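Local coordinates for uncharacterized peroxidase-related protein (Silicibacter sp., PDB 2PFX), which is of unknown function but, as a peroxidase-related member of the AhpD-like carboxymuconolactone decarboxylase family, is probably an oxidoreductase, at residues Leu34-Asn39 with Met181-Tyr186; Arg73-Val78 with Ala95-Leu100; Ser82-Phe87 with Phe167-Asn172; Cys86-Val91 with Arg173-Thr178. All coordinates share one frame; numbering follows the deposited sequence.

How the interactions relate
From the N terminus, residues 34-39 come first, and interaction 1 closes the widest loop by joining the turn between helices 21-34 and 39-44 to the tail after helix 155-178. The other three contacts all fall within that loop. Interaction 2 closes a short one, pairing the neighbouring helices 70-84 and 87-101. Interactions 3 and 4 start at the junction of those two helices, share Cys86 and Phe87, and run to successive turns of helix 155-178; each therefore crosses interaction 2 along the chain. Their centres lie about 6 Å apart. Phe87 and Tyr88 also pack on Pro182, which brings the tail of interaction 1 against helix 87-101.

Interaction 1 (Leu34-Asn39 with Met181-Tyr186); sequences LGMVPN and MPNAEY
Asn183, in the tail that follows helix 155-178, clamps the turn between helices 21-34 and 39-44 by using both ends of its amide on the backbone at Val37 and Asn39. Its ND2 donates to Val37 O at 2.8 Å, approaching from above the carbonyl plane. Its OD1 receives Asn39 N at 2.9 Å, in the plane of the amide carbonyl and on a lone pair. Because Pro38 occupies the N-cap position, this second bond satisfies an N-H in the first turn of helix 39-44. The Asn39 amide stacks on that of Asn183, their planes 29° apart, and points its ND2 at Met181 O over 2.9 Å in a nearly straight bond (167°). The same ND2 also donates to Glu7 OE1. On the other flank the contact becomes a Met-aromatic pair. Met36, present as selenomethionine, has CG between its backbone N and carbonyl carbon (chi1 67°), then extends and bends at its end to lay the selenium and methyl over one face of the Tyr186 ring. SE is 3.8 Å from the ring centroid but displaced toward the rim, with Tyr186 CZ only 3.4 Å away. The methyl CE makes a CH-pi contact with the same face and meets Glu185 CB at 3.5 Å. Pro38 CG rests 3.8 Å from Tyr186 OH, the two side chains crossing at about a right angle. Tyr186 N returns to Asn183 O at 3.1 Å, forming a turn that sets the ring beside the clamp, while the tyrosine side chain also packs on Val91 of helix 87-101.

Interaction 2 (Arg73-Val78 with Ala95-Leu100); sequences REMIAV and AAVRQL
The Glu74 carboxylate lies flat against the methyl of Ala96: Glu74 CD is 3.4 Å from Ala96 CB, and OE1 and OE2 are each 3.6 Å from it, which puts the methyl squarely over one face of the group. Glu74 OE1 is hydrogen-bonded to His93 ND1, one helical turn before Ala96. The Arg98 guanidinium, the other flat group, folds over Ala95 CA on its own helix and bonds to Gln189 O. Glu74 reaches Ala96 by a bend: CG stands beside the backbone N (chi1 -77°), and a second turn at chi2 lays the carboxylate against the Ala96 methyl. Leu100 CD1 meets the outer side of this bend, 3.8 Å from Glu74 CG. Deeper in, one branch of Val97 does the work. CG2 sits 3.6 Å from Glu74 O, 3.7 Å from Glu74 CB and 3.8 Å from Val78 CG2, so it plugs against the helix backbone as well as its side chains. Helices 70-84 and 87-101 form a helical hairpin, roughly antiparallel here with 149° between their directions and axes 9.0 Å apart. An alanine in place of Glu74 would probably leave His93 ND1 without its carboxylate partner and open a gap over the Ala96 methyl. Besides the contacts between methyls and methylenes, then, Ala96 covers a face of the carboxylate and Val97 packs on the Glu74 carbonyl, while OE1 carries the hydrogen bond to the histidine. That setting is consistent with Glu74 positioning His93, as in the glutamate-histidine relay of AhpD.

Interaction 3 (Ser82-Phe87 with Phe167-Asn172); sequences SINKCF and FFNMTN
Asn84 ND2 donates to two side-chain oxygens on helix 155-178. The stronger bond runs to Asn172 OD1 at 2.8 Å, with an N-H...O angle of 166°. The second goes to Asn169 OD1 at 3.3 Å, longer but nearly straight, and arrives well above the plane of that amide. Both acceptors lie close to the Asn84 amide plane, so its two N-H groups are each directed at one oxygen; the Asn172 amide stands almost perpendicular, 81° away. Asn169 OD1 also accepts from Arg173 NH1, and its ND2 holds Thr165 O and Thr134 OG1, which fixes the rotation of this amide. Next to the amides, Cys86 CB packs 3.7 Å from Asn172 CB, and its sulfur, anti to its backbone N (chi1 -173°), lies 3.6 Å from Asn172 O. Lys85, with positive phi, ends helix 70-84 in a Schellman motif and turns the chain from Asn84 to Cys86, letting both meet Asn172. A leucine at Asn84 would probably leave Asn172 OD1 without this donor and free its amide to turn beside Cys86. A single amide, that of Asn84, therefore ties the end of helix 70-84 to Asn169 and Asn172, neighbours on one side of helix 155-178; by holding Asn172 OD1 it is consistent with a second-shell residue beside Cys86 of the CXXC motif.

Interaction 4 (Cys86-Val91 with Arg173-Thr178); sequences CFYCLV and RVASAT
Ser176 OG is gripped by water 1 at 2.9 Å and, weakly, by Asn172 O one turn earlier in its helix; Cys86 SG only packs against Ser176 OG, at 3.7 Å. The same water accepts from Phe87 N at 3.2 Å, so it bridges the first turn of helix 87-101 to helix 155-178. Cys86 is the N-cap of helix 87-101, its sulfur receiving Cys89 N in a weak capping bond of 3.7 Å. These two cysteines make the CXXC motif of the AhpD-like family, the pair that is redox-active in AhpD and probably here too. In this structure Cys86 SG and Cys89 SG are 3.5 Å apart, too far for a disulfide. Ala175 presents its methyl to the motif: CB lies 3.8 Å from Cys86 SG and 3.9 Å from Tyr88 CB, with the Cys89 sulfur a little farther off. Tyr88 touches this methyl with its root, because CG anti to the backbone N (chi1 179°) carries the ring away, where its OH accepts from Val40 N at the start of helix 39-44. Within helix 155-178, Thr178 OG1 and Thr178 N both bond to Val174 O, from opposite faces of its carbonyl plane. Arg173, pointing away from the cysteines, bonds to Met133 O and Thr134 O of the third subunit.

Interaction 1 (Leu34-Asn39 with Met181-Tyr186)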
loop_
_atom_site.group_PDB
_atom_site.type_symbol
_atom_site.label_atom_id
_atom_site.label_comp_id
_atom_site.label_asym_id
_atom_site.label_seq_id
_atom_site.Cartn_x
_atom_site.Cartn_y
_atom_site.Cartn_z
ATOM N N LEU A 34 -8.459 -23.782 31.701
ATOM C CA LEU A 34 -8.965 -23.228 30.460
ATOM C C LEU A 34 -10.175 -23.932 29.866
ATOM O O LEU A 34 -10.868 -23.408 28.979
ATOM C CB LEU A 34 -7.849 -23.263 29.388
ATOM C CG LEU A 34 -6.527 -22.608 29.796
ATOM C CD1 LEU A 34 -5.580 -22.515 28.604
ATOM C CD2 LEU A 34 -6.774 -21.244 30.417
ATOM N N GLY A 35 -10.447 -25.157 30.304
ATOM C CA GLY A 35 -11.513 -25.935 29.726
ATOM C C GLY A 35 -11.106 -26.628 28.449
ATOM O O GLY A 35 -11.871 -27.370 27.833
HETATM N N MSE A 36 -9.869 -26.392 28.030
HETATM C CA MSE A 36 -9.367 -26.907 26.774
HETATM C C MSE A 36 -7.842 -26.910 26.811
HETATM O O MSE A 36 -7.272 -26.300 27.714
HETATM C CB MSE A 36 -9.816 -26.015 25.600
HETATM C CG MSE A 36 -9.175 -24.629 25.649
HETATM SE SE MSE A 36 -9.614 -23.399 24.245
HETATM C CE MSE A 36 -11.471 -23.343 24.625
ATOM N N VAL A 37 -7.255 -27.555 25.807
ATOM C CA VAL A 37 -5.836 -27.342 25.518
ATOM C C VAL A 37 -5.696 -26.504 24.253
ATOM O O VAL A 37 -5.977 -27.011 23.147
ATOM C CB VAL A 37 -5.079 -28.672 25.369
ATOM C CG1 VAL A 37 -3.604 -28.414 25.110
ATOM C CG2 VAL A 37 -5.248 -29.486 26.643
ATOM N N PRO A 38 -5.317 -25.242 24.412
ATOM C CA PRO A 38 -5.179 -24.375 23.244
ATOM C C PRO A 38 -4.244 -24.975 22.201
ATOM O O PRO A 38 -3.150 -25.460 22.473
ATOM C CB PRO A 38 -4.605 -23.076 23.818
ATOM C CG PRO A 38 -5.172 -23.064 25.205
ATOM C CD PRO A 38 -5.060 -24.507 25.658
ATOM N N ASN A 39 -4.716 -24.911 20.960
ATOM C CA ASN A 39 -3.964 -25.539 19.874
ATOM C C ASN A 39 -2.603 -24.952 19.618
ATOM O O ASN A 39 -1.708 -25.640 19.133
ATOM C CB ASN A 39 -4.805 -25.461 18.577
ATOM C CG ASN A 39 -5.826 -26.588 18.495
ATOM O OD1 ASN A 39 -5.759 -27.568 19.240
ATOM N ND2 ASN A 39 -6.783 -26.483 17.577
HETATM N N MSE A 181 -5.044 -23.688 13.555
HETATM C CA MSE A 181 -6.494 -23.570 13.708
HETATM C C MSE A 181 -6.921 -23.349 15.138
HETATM O O MSE A 181 -6.500 -24.071 16.049
HETATM C CB MSE A 181 -7.116 -24.859 13.155
HETATM C CG MSE A 181 -7.188 -24.886 11.641
HETATM SE SE MSE A 181 -8.217 -23.464 10.858
HETATM C CE MSE A 181 -9.874 -24.155 11.591
ATOM N N PRO A 182 -7.770 -22.361 15.389
ATOM C CA PRO A 182 -8.259 -22.203 16.775
ATOM C C PRO A 182 -9.245 -23.281 17.212
ATOM O O PRO A 182 -10.038 -23.852 16.463
ATOM C CB PRO A 182 -8.898 -20.819 16.705
ATOM C CG PRO A 182 -9.394 -20.738 15.294
ATOM C CD PRO A 182 -8.307 -21.359 14.456
ATOM N N ASN A 183 -9.189 -23.603 18.515
ATOM C CA ASN A 183 -10.056 -24.590 19.123
ATOM C C ASN A 183 -11.501 -24.200 18.892
ATOM O O ASN A 183 -11.929 -23.071 19.094
ATOM C CB ASN A 183 -9.828 -24.725 20.635
ATOM C CG ASN A 183 -8.403 -25.061 21.013
ATOM O OD1 ASN A 183 -7.525 -24.238 20.740
ATOM N ND2 ASN A 183 -8.183 -26.226 21.621
ATOM N N ALA A 184 -12.297 -25.173 18.474
ATOM C CA ALA A 184 -13.676 -24.862 18.098
ATOM C C ALA A 184 -14.459 -24.256 19.250
ATOM O O ALA A 184 -15.406 -23.512 19.000
ATOM C CB ALA A 184 -14.342 -26.126 17.571
ATOM N N GLU A 185 -14.049 -24.548 20.475
ATOM C CA GLU A 185 -14.797 -24.103 21.638
ATOM C C GLU A 185 -14.817 -22.594 21.768
ATOM O O GLU A 185 -15.766 -22.055 22.335
ATOM C CB GLU A 185 -14.207 -24.672 22.938
ATOM C CG GLU A 185 -14.388 -26.181 23.050
ATOM C CD GLU A 185 -13.112 -26.924 22.695
ATOM O OE1 GLU A 185 -12.618 -26.713 21.570
ATOM O OE2 GLU A 185 -12.607 -27.703 23.527
ATOM N N TYR A 186 -13.773 -21.931 21.283
ATOM C CA TYR A 186 -13.721 -20.483 21.477
ATOM C C TYR A 186 -14.898 -19.705 20.921
ATOM O O TYR A 186 -15.321 -18.682 21.479
ATOM C CB TYR A 186 -12.469 -19.959 20.783
ATOM C CG TYR A 186 -11.161 -20.103 21.528
ATOM C CD1 TYR A 186 -10.958 -19.629 22.809
ATOM C CD2 TYR A 186 -10.068 -20.729 20.910
ATOM C CE1 TYR A 186 -9.746 -19.767 23.465
ATOM C CE2 TYR A 186 -8.864 -20.865 21.561
ATOM C CZ TYR A 186 -8.690 -20.388 22.839
ATOM O OH TYR A 186 -7.457 -20.562 23.445
#

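Interaction 2 (Arg73-Val78 with Ala95-Leu100)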
loop_
_atom_site.group_PDB
_atom_site.type_symbol
_atom_site.label_atom_id
_atom_site.label_comp_id
_atom_site.label_asym_id
_atom_site.label_seq_id
_atom_site.Cartn_x
_atom_site.Cartn_y
_atom_site.Cartn_z
ATOM N N ARG A 73 -4.067 -5.768 27.660
ATOM C CA ARG A 73 -3.089 -6.506 26.834
ATOM C C ARG A 73 -3.817 -7.385 25.836
ATOM O O ARG A 73 -3.359 -7.523 24.705
ATOM C CB ARG A 73 -2.144 -7.252 27.765
ATOM C CG ARG A 73 -1.242 -6.294 28.533
ATOM C CD ARG A 73 -0.359 -7.037 29.508
ATOM N NE ARG A 73 -0.965 -7.065 30.823
ATOM C CZ ARG A 73 -0.500 -7.680 31.904
ATOM N NH1 ARG A 73 0.620 -8.378 31.874
ATOM N NH2 ARG A 73 -1.175 -7.593 33.046
ATOM N N GLU A 74 -4.943 -7.936 26.260
ATOM C CA GLU A 74 -5.761 -8.714 25.316
ATOM C C GLU A 74 -6.338 -7.815 24.228
ATOM O O GLU A 74 -6.483 -8.256 23.087
ATOM C CB GLU A 74 -6.890 -9.435 26.031
ATOM C CG GLU A 74 -6.497 -10.676 26.792
ATOM C CD GLU A 74 -5.896 -11.785 25.945
ATOM O OE1 GLU A 74 -5.884 -11.667 24.704
ATOM O OE2 GLU A 74 -5.440 -12.779 26.563
HETATM N N MSE A 75 -6.673 -6.576 24.571
HETATM C CA MSE A 75 -7.184 -5.637 23.576
HETATM C C MSE A 75 -6.132 -5.338 22.521
HETATM O O MSE A 75 -6.388 -5.233 21.327
HETATM C CB MSE A 75 -7.662 -4.365 24.305
HETATM C CG MSE A 75 -8.931 -4.604 25.110
HETATM SE SE MSE A 75 -9.290 -3.043 26.220
HETATM C CE MSE A 75 -10.182 -2.183 24.766
ATOM N N ILE A 76 -4.889 -5.202 22.955
ATOM C CA ILE A 76 -3.795 -4.944 22.050
ATOM C C ILE A 76 -3.678 -6.133 21.108
ATOM O O ILE A 76 -3.554 -6.001 19.898
ATOM C CB ILE A 76 -2.470 -4.727 22.794
ATOM C CG1 ILE A 76 -2.353 -3.377 23.500
ATOM C CG2 ILE A 76 -1.275 -4.888 21.869
ATOM C CD1 ILE A 76 -1.186 -3.298 24.484
ATOM N N ALA A 77 -3.758 -7.310 21.731
ATOM C CA ALA A 77 -3.607 -8.526 20.929
ATOM C C ALA A 77 -4.580 -8.597 19.766
ATOM O O ALA A 77 -4.239 -8.950 18.637
ATOM C CB ALA A 77 -3.799 -9.733 21.836
ATOM N N VAL A 78 -5.832 -8.287 20.068
ATOM C CA VAL A 78 -6.886 -8.351 19.048
ATOM C C VAL A 78 -6.740 -7.294 17.983
ATOM O O VAL A 78 -7.000 -7.519 16.806
ATOM C CB VAL A 78 -8.276 -8.226 19.701
ATOM C CG1 VAL A 78 -9.374 -8.189 18.640
ATOM C CG2 VAL A 78 -8.486 -9.387 20.645
ATOM N N ALA A 95 -12.158 -13.921 22.170
ATOM C CA ALA A 95 -12.812 -14.614 23.267
ATOM C C ALA A 95 -12.354 -14.043 24.597
ATOM O O ALA A 95 -13.151 -13.750 25.485
ATOM C CB ALA A 95 -12.544 -16.125 23.221
ATOM N N ALA A 96 -11.031 -13.881 24.698
ATOM C CA ALA A 96 -10.417 -13.346 25.906
ATOM C C ALA A 96 -10.931 -11.948 26.222
ATOM O O ALA A 96 -11.244 -11.660 27.383
ATOM C CB ALA A 96 -8.902 -13.341 25.788
ATOM N N VAL A 97 -11.028 -11.082 25.222
ATOM C CA VAL A 97 -11.612 -9.756 25.446
ATOM C C VAL A 97 -13.079 -9.879 25.835
ATOM O O VAL A 97 -13.564 -9.178 26.750
ATOM C CB VAL A 97 -11.416 -8.874 24.202
ATOM C CG1 VAL A 97 -12.206 -7.576 24.279
ATOM C CG2 VAL A 97 -9.933 -8.560 24.069
ATOM N N ARG A 98 -13.855 -10.767 25.202
ATOM C CA ARG A 98 -15.265 -10.878 25.583
ATOM C C ARG A 98 -15.364 -11.336 27.042
ATOM O O ARG A 98 -16.201 -10.846 27.801
ATOM C CB ARG A 98 -16.030 -11.836 24.667
ATOM C CG ARG A 98 -16.056 -11.504 23.181
ATOM C CD ARG A 98 -17.116 -12.321 22.503
ATOM N NE ARG A 98 -16.874 -13.755 22.494
ATOM C CZ ARG A 98 -16.061 -14.363 21.643
ATOM N NH1 ARG A 98 -15.390 -13.682 20.729
ATOM N NH2 ARG A 98 -15.893 -15.676 21.690
ATOM N N GLN A 99 -14.512 -12.284 27.421
ATOM C CA GLN A 99 -14.465 -12.811 28.776
ATOM C C GLN A 99 -14.096 -11.740 29.799
ATOM O O GLN A 99 -14.794 -11.489 30.777
ATOM C CB GLN A 99 -13.447 -13.951 28.868
ATOM C CG GLN A 99 -13.361 -14.561 30.257
ATOM C CD GLN A 99 -12.223 -15.554 30.380
ATOM O OE1 GLN A 99 -11.368 -15.666 29.504
ATOM N NE2 GLN A 99 -12.214 -16.296 31.487
ATOM N N LEU A 100 -12.950 -11.106 29.623
ATOM C CA LEU A 100 -12.389 -10.232 30.637
ATOM C C LEU A 100 -13.151 -8.926 30.774
ATOM O O LEU A 100 -13.067 -8.293 31.829
ATOM C CB LEU A 100 -10.919 -9.934 30.314
ATOM C CG LEU A 100 -9.948 -11.100 30.418
ATOM C CD1 LEU A 100 -8.544 -10.669 30.009
ATOM C CD2 LEU A 100 -9.932 -11.659 31.838
#

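Interaction 3 (Ser82-Phe87 with Phe167-Asn172)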
loop_
_atom_site.group_PDB
_atom_site.type_symbol
_atom_site.label_atom_id
_atom_site.label_comp_id
_atom_site.label_asym_id
_atom_site.label_seq_id
_atom_site.Cartn_x
_atom_site.Cartn_y
_atom_site.Cartn_z
ATOM N N SER A 82 -6.274 -8.149 14.164
ATOM C CA SER A 82 -7.228 -7.680 13.173
ATOM C C SER A 82 -6.482 -7.103 11.978
ATOM O O SER A 82 -6.817 -7.338 10.814
ATOM C CB SER A 82 -8.158 -6.633 13.802
ATOM O OG SER A 82 -9.099 -6.152 12.860
ATOM N N ILE A 83 -5.441 -6.315 12.254
ATOM C CA ILE A 83 -4.694 -5.710 11.188
ATOM C C ILE A 83 -3.967 -6.771 10.355
ATOM O O ILE A 83 -3.909 -6.636 9.131
ATOM C CB ILE A 83 -3.676 -4.677 11.704
ATOM C CG1 ILE A 83 -4.351 -3.469 12.363
ATOM C CG2 ILE A 83 -2.729 -4.251 10.595
ATOM C CD1 ILE A 83 -3.459 -2.727 13.324
ATOM N N ASN A 84 -3.461 -7.800 11.020
ATOM C CA ASN A 84 -2.810 -8.886 10.296
ATOM C C ASN A 84 -3.759 -9.974 9.807
ATOM O O ASN A 84 -3.304 -10.900 9.105
ATOM C CB ASN A 84 -1.758 -9.565 11.174
ATOM C CG ASN A 84 -0.586 -8.639 11.443
ATOM O OD1 ASN A 84 -0.200 -7.840 10.595
ATOM N ND2 ASN A 84 -0.037 -8.771 12.622
ATOM N N LYS A 85 -5.031 -9.865 10.120
ATOM C CA LYS A 85 -6.064 -10.812 9.692
ATOM C C LYS A 85 -5.702 -12.251 10.028
ATOM O O LYS A 85 -5.806 -13.199 9.240
ATOM C CB LYS A 85 -6.363 -10.622 8.201
ATOM C CG LYS A 85 -6.726 -9.205 7.821
ATOM C CD LYS A 85 -7.791 -8.982 6.773
ATOM C CE LYS A 85 -9.065 -8.337 7.287
ATOM N NZ LYS A 85 -9.314 -6.940 6.827
ATOM N N CYS A 86 -5.274 -12.403 11.278
ATOM C CA CYS A 86 -4.938 -13.684 11.853
ATOM C C CYS A 86 -6.138 -14.383 12.476
ATOM O O CYS A 86 -6.556 -14.078 13.581
ATOM C CB CYS A 86 -3.858 -13.507 12.929
ATOM S SG CYS A 86 -3.333 -15.180 13.475
ATOM N N PHE A 87 -6.703 -15.352 11.767
ATOM C CA PHE A 87 -7.844 -16.130 12.243
ATOM C C PHE A 87 -7.645 -16.741 13.620
ATOM O O PHE A 87 -8.542 -16.588 14.456
ATOM C CB PHE A 87 -8.167 -17.245 11.218
ATOM C CG PHE A 87 -9.410 -18.051 11.549
ATOM C CD1 PHE A 87 -10.665 -17.508 11.720
ATOM C CD2 PHE A 87 -9.286 -19.424 11.719
ATOM C CE1 PHE A 87 -11.752 -18.284 12.071
ATOM C CE2 PHE A 87 -10.368 -20.202 12.042
ATOM C CZ PHE A 87 -11.627 -19.648 12.223
ATOM N N PHE A 167 4.965 -9.085 20.152
ATOM C CA PHE A 167 4.683 -10.513 20.331
ATOM C C PHE A 167 3.557 -10.969 19.420
ATOM O O PHE A 167 3.729 -12.016 18.801
ATOM C CB PHE A 167 4.378 -10.812 21.796
ATOM C CG PHE A 167 4.179 -12.264 22.166
ATOM C CD1 PHE A 167 5.201 -13.195 22.134
ATOM C CD2 PHE A 167 2.909 -12.665 22.548
ATOM C CE1 PHE A 167 4.945 -14.510 22.481
ATOM C CE2 PHE A 167 2.636 -13.955 22.927
ATOM C CZ PHE A 167 3.678 -14.861 22.903
ATOM N N PHE A 168 2.445 -10.235 19.289
ATOM C CA PHE A 168 1.378 -10.724 18.416
ATOM C C PHE A 168 1.742 -10.553 16.963
ATOM O O PHE A 168 1.188 -11.253 16.106
ATOM C CB PHE A 168 0.016 -10.069 18.762
ATOM C CG PHE A 168 -0.402 -10.812 20.042
ATOM C CD1 PHE A 168 -0.966 -12.076 19.951
ATOM C CD2 PHE A 168 -0.167 -10.237 21.276
ATOM C CE1 PHE A 168 -1.294 -12.761 21.108
ATOM C CE2 PHE A 168 -0.513 -10.912 22.440
ATOM C CZ PHE A 168 -1.079 -12.172 22.345
ATOM N N ASN A 169 2.672 -9.637 16.676
ATOM C CA ASN A 169 3.161 -9.581 15.296
ATOM C C ASN A 169 3.977 -10.844 14.962
ATOM O O ASN A 169 4.166 -11.224 13.792
ATOM C CB ASN A 169 3.988 -8.309 15.086
ATOM C CG ASN A 169 3.057 -7.181 14.647
ATOM O OD1 ASN A 169 2.667 -7.148 13.484
ATOM N ND2 ASN A 169 2.674 -6.319 15.565
HETATM N N MSE A 170 4.492 -11.510 15.991
HETATM C CA MSE A 170 5.185 -12.787 15.810
HETATM C C MSE A 170 4.117 -13.883 15.690
HETATM O O MSE A 170 4.075 -14.615 14.709
HETATM C CB MSE A 170 6.149 -13.158 16.921
HETATM C CG MSE A 170 6.620 -14.619 16.933
HETATM SE SE MSE A 170 7.902 -14.917 18.360
HETATM C CE MSE A 170 6.487 -15.162 19.641
ATOM N N THR A 171 3.275 -13.963 16.706
ATOM C CA THR A 171 2.381 -15.115 16.769
ATOM C C THR A 171 1.372 -15.075 15.651
ATOM O O THR A 171 1.006 -16.125 15.103
ATOM C CB THR A 171 1.692 -15.282 18.139
ATOM O OG1 THR A 171 0.758 -14.245 18.406
ATOM C CG2 THR A 171 2.729 -15.211 19.253
ATOM N N ASN A 172 0.909 -13.899 15.236
ATOM C CA ASN A 172 0.024 -13.877 14.072
ATOM C C ASN A 172 0.673 -14.504 12.845
ATOM O O ASN A 172 -0.026 -15.209 12.134
ATOM C CB ASN A 172 -0.343 -12.459 13.685
ATOM C CG ASN A 172 -1.153 -11.646 14.636
ATOM O OD1 ASN A 172 -1.451 -10.483 14.368
ATOM N ND2 ASN A 172 -1.433 -12.267 15.764
#

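Interaction 4 (Cys86-Val91 with Arg173-Thr178)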
loop_
_atom_site.group_PDB
_atom_site.type_symbol
_atom_site.label_atom_id
_atom_site.label_comp_id
_atom_site.label_asym_id
_atom_site.label_seq_id
_atom_site.Cartn_x
_atom_site.Cartn_y
_atom_site.Cartn_z
ATOM N N CYS A 86 -5.274 -12.403 11.278
ATOM C CA CYS A 86 -4.938 -13.684 11.853
ATOM C C CYS A 86 -6.138 -14.383 12.476
ATOM O O CYS A 86 -6.556 -14.078 13.581
ATOM C CB CYS A 86 -3.858 -13.507 12.929
ATOM S SG CYS A 86 -3.333 -15.180 13.475
ATOM N N PHE A 87 -6.703 -15.352 11.767
ATOM C CA PHE A 87 -7.844 -16.130 12.243
ATOM C C PHE A 87 -7.645 -16.741 13.620
ATOM O O PHE A 87 -8.542 -16.588 14.456
ATOM C CB PHE A 87 -8.167 -17.245 11.218
ATOM C CG PHE A 87 -9.410 -18.051 11.549
ATOM C CD1 PHE A 87 -10.665 -17.508 11.720
ATOM C CD2 PHE A 87 -9.286 -19.424 11.719
ATOM C CE1 PHE A 87 -11.752 -18.284 12.071
ATOM C CE2 PHE A 87 -10.368 -20.202 12.042
ATOM C CZ PHE A 87 -11.627 -19.648 12.223
ATOM N N TYR A 88 -6.539 -17.447 13.859
ATOM C CA TYR A 88 -6.310 -18.127 15.124
ATOM C C TYR A 88 -6.485 -17.110 16.262
ATOM O O TYR A 88 -7.174 -17.328 17.260
ATOM C CB TYR A 88 -4.932 -18.832 15.218
ATOM C CG TYR A 88 -4.747 -19.510 16.565
ATOM C CD1 TYR A 88 -4.257 -18.923 17.725
ATOM C CD2 TYR A 88 -5.086 -20.865 16.685
ATOM C CE1 TYR A 88 -4.118 -19.576 18.909
ATOM C CE2 TYR A 88 -4.954 -21.544 17.877
ATOM C CZ TYR A 88 -4.472 -20.903 18.992
ATOM O OH TYR A 88 -4.307 -21.529 20.200
ATOM N N CYS A 89 -5.706 -16.045 16.128
ATOM C CA CYS A 89 -5.505 -15.132 17.243
ATOM C C CYS A 89 -6.759 -14.291 17.418
ATOM O O CYS A 89 -7.102 -13.931 18.540
ATOM C CB CYS A 89 -4.258 -14.284 16.966
ATOM S SG CYS A 89 -2.720 -15.256 16.893
ATOM N N LEU A 90 -7.449 -14.002 16.314
ATOM C CA LEU A 90 -8.679 -13.209 16.407
ATOM C C LEU A 90 -9.736 -13.988 17.181
ATOM O O LEU A 90 -10.496 -13.435 17.974
ATOM C CB LEU A 90 -9.183 -12.788 15.036
ATOM C CG LEU A 90 -8.485 -11.572 14.410
ATOM C CD1 LEU A 90 -8.732 -11.467 12.913
ATOM C CD2 LEU A 90 -8.940 -10.306 15.149
ATOM N N VAL A 91 -9.740 -15.296 16.942
ATOM C CA VAL A 91 -10.678 -16.151 17.657
ATOM C C VAL A 91 -10.292 -16.325 19.120
ATOM O O VAL A 91 -11.150 -16.170 20.000
ATOM C CB VAL A 91 -10.754 -17.532 16.969
ATOM C CG1 VAL A 91 -11.549 -18.492 17.848
ATOM C CG2 VAL A 91 -11.329 -17.362 15.574
ATOM N N ARG A 173 1.950 -14.211 12.663
ATOM C CA ARG A 173 2.650 -14.649 11.441
ATOM C C ARG A 173 2.863 -16.146 11.454
ATOM O O ARG A 173 2.700 -16.852 10.456
ATOM C CB ARG A 173 3.951 -13.844 11.308
ATOM C CG ARG A 173 3.632 -12.391 10.904
ATOM C CD ARG A 173 4.854 -11.533 10.610
ATOM N NE ARG A 173 4.380 -10.353 9.890
ATOM C CZ ARG A 173 3.836 -9.257 10.365
ATOM N NH1 ARG A 173 3.674 -9.113 11.670
ATOM N NH2 ARG A 173 3.453 -8.295 9.536
ATOM N N VAL A 174 3.246 -16.629 12.646
ATOM C CA VAL A 174 3.439 -18.072 12.764
ATOM C C VAL A 174 2.125 -18.795 12.540
ATOM O O VAL A 174 2.022 -19.796 11.818
ATOM C CB VAL A 174 4.031 -18.374 14.148
ATOM C CG1 VAL A 174 4.042 -19.890 14.374
ATOM C CG2 VAL A 174 5.427 -17.786 14.284
ATOM N N ALA A 175 1.061 -18.280 13.169
ATOM C CA ALA A 175 -0.221 -18.970 13.065
ATOM C C ALA A 175 -0.720 -18.969 11.633
ATOM O O ALA A 175 -1.126 -19.992 11.104
ATOM C CB ALA A 175 -1.257 -18.350 14.003
ATOM N N SER A 176 -0.668 -17.796 11.012
ATOM C CA SER A 176 -1.202 -17.711 9.652
ATOM C C SER A 176 -0.308 -18.496 8.697
ATOM O O SER A 176 -0.789 -19.168 7.795
ATOM C CB SER A 176 -1.366 -16.260 9.209
ATOM O OG SER A 176 -2.432 -15.647 9.905
ATOM N N ALA A 177 1.000 -18.449 8.875
ATOM C CA ALA A 177 1.846 -19.148 7.914
ATOM C C ALA A 177 1.694 -20.660 8.010
ATOM O O ALA A 177 1.960 -21.369 7.030
ATOM C CB ALA A 177 3.308 -18.772 8.128
ATOM N N THR A 178 1.306 -21.168 9.179
ATOM C CA THR A 178 1.209 -22.619 9.330
ATOM C C THR A 178 -0.216 -23.157 9.264
ATOM O O THR A 178 -0.451 -24.356 9.452
ATOM C CB THR A 178 1.855 -23.068 10.651
ATOM O OG1 THR A 178 1.153 -22.530 11.778
ATOM C CG2 THR A 178 3.298 -22.572 10.705
HETATM O O HOH W 1 -5.111 -16.358 9.228
#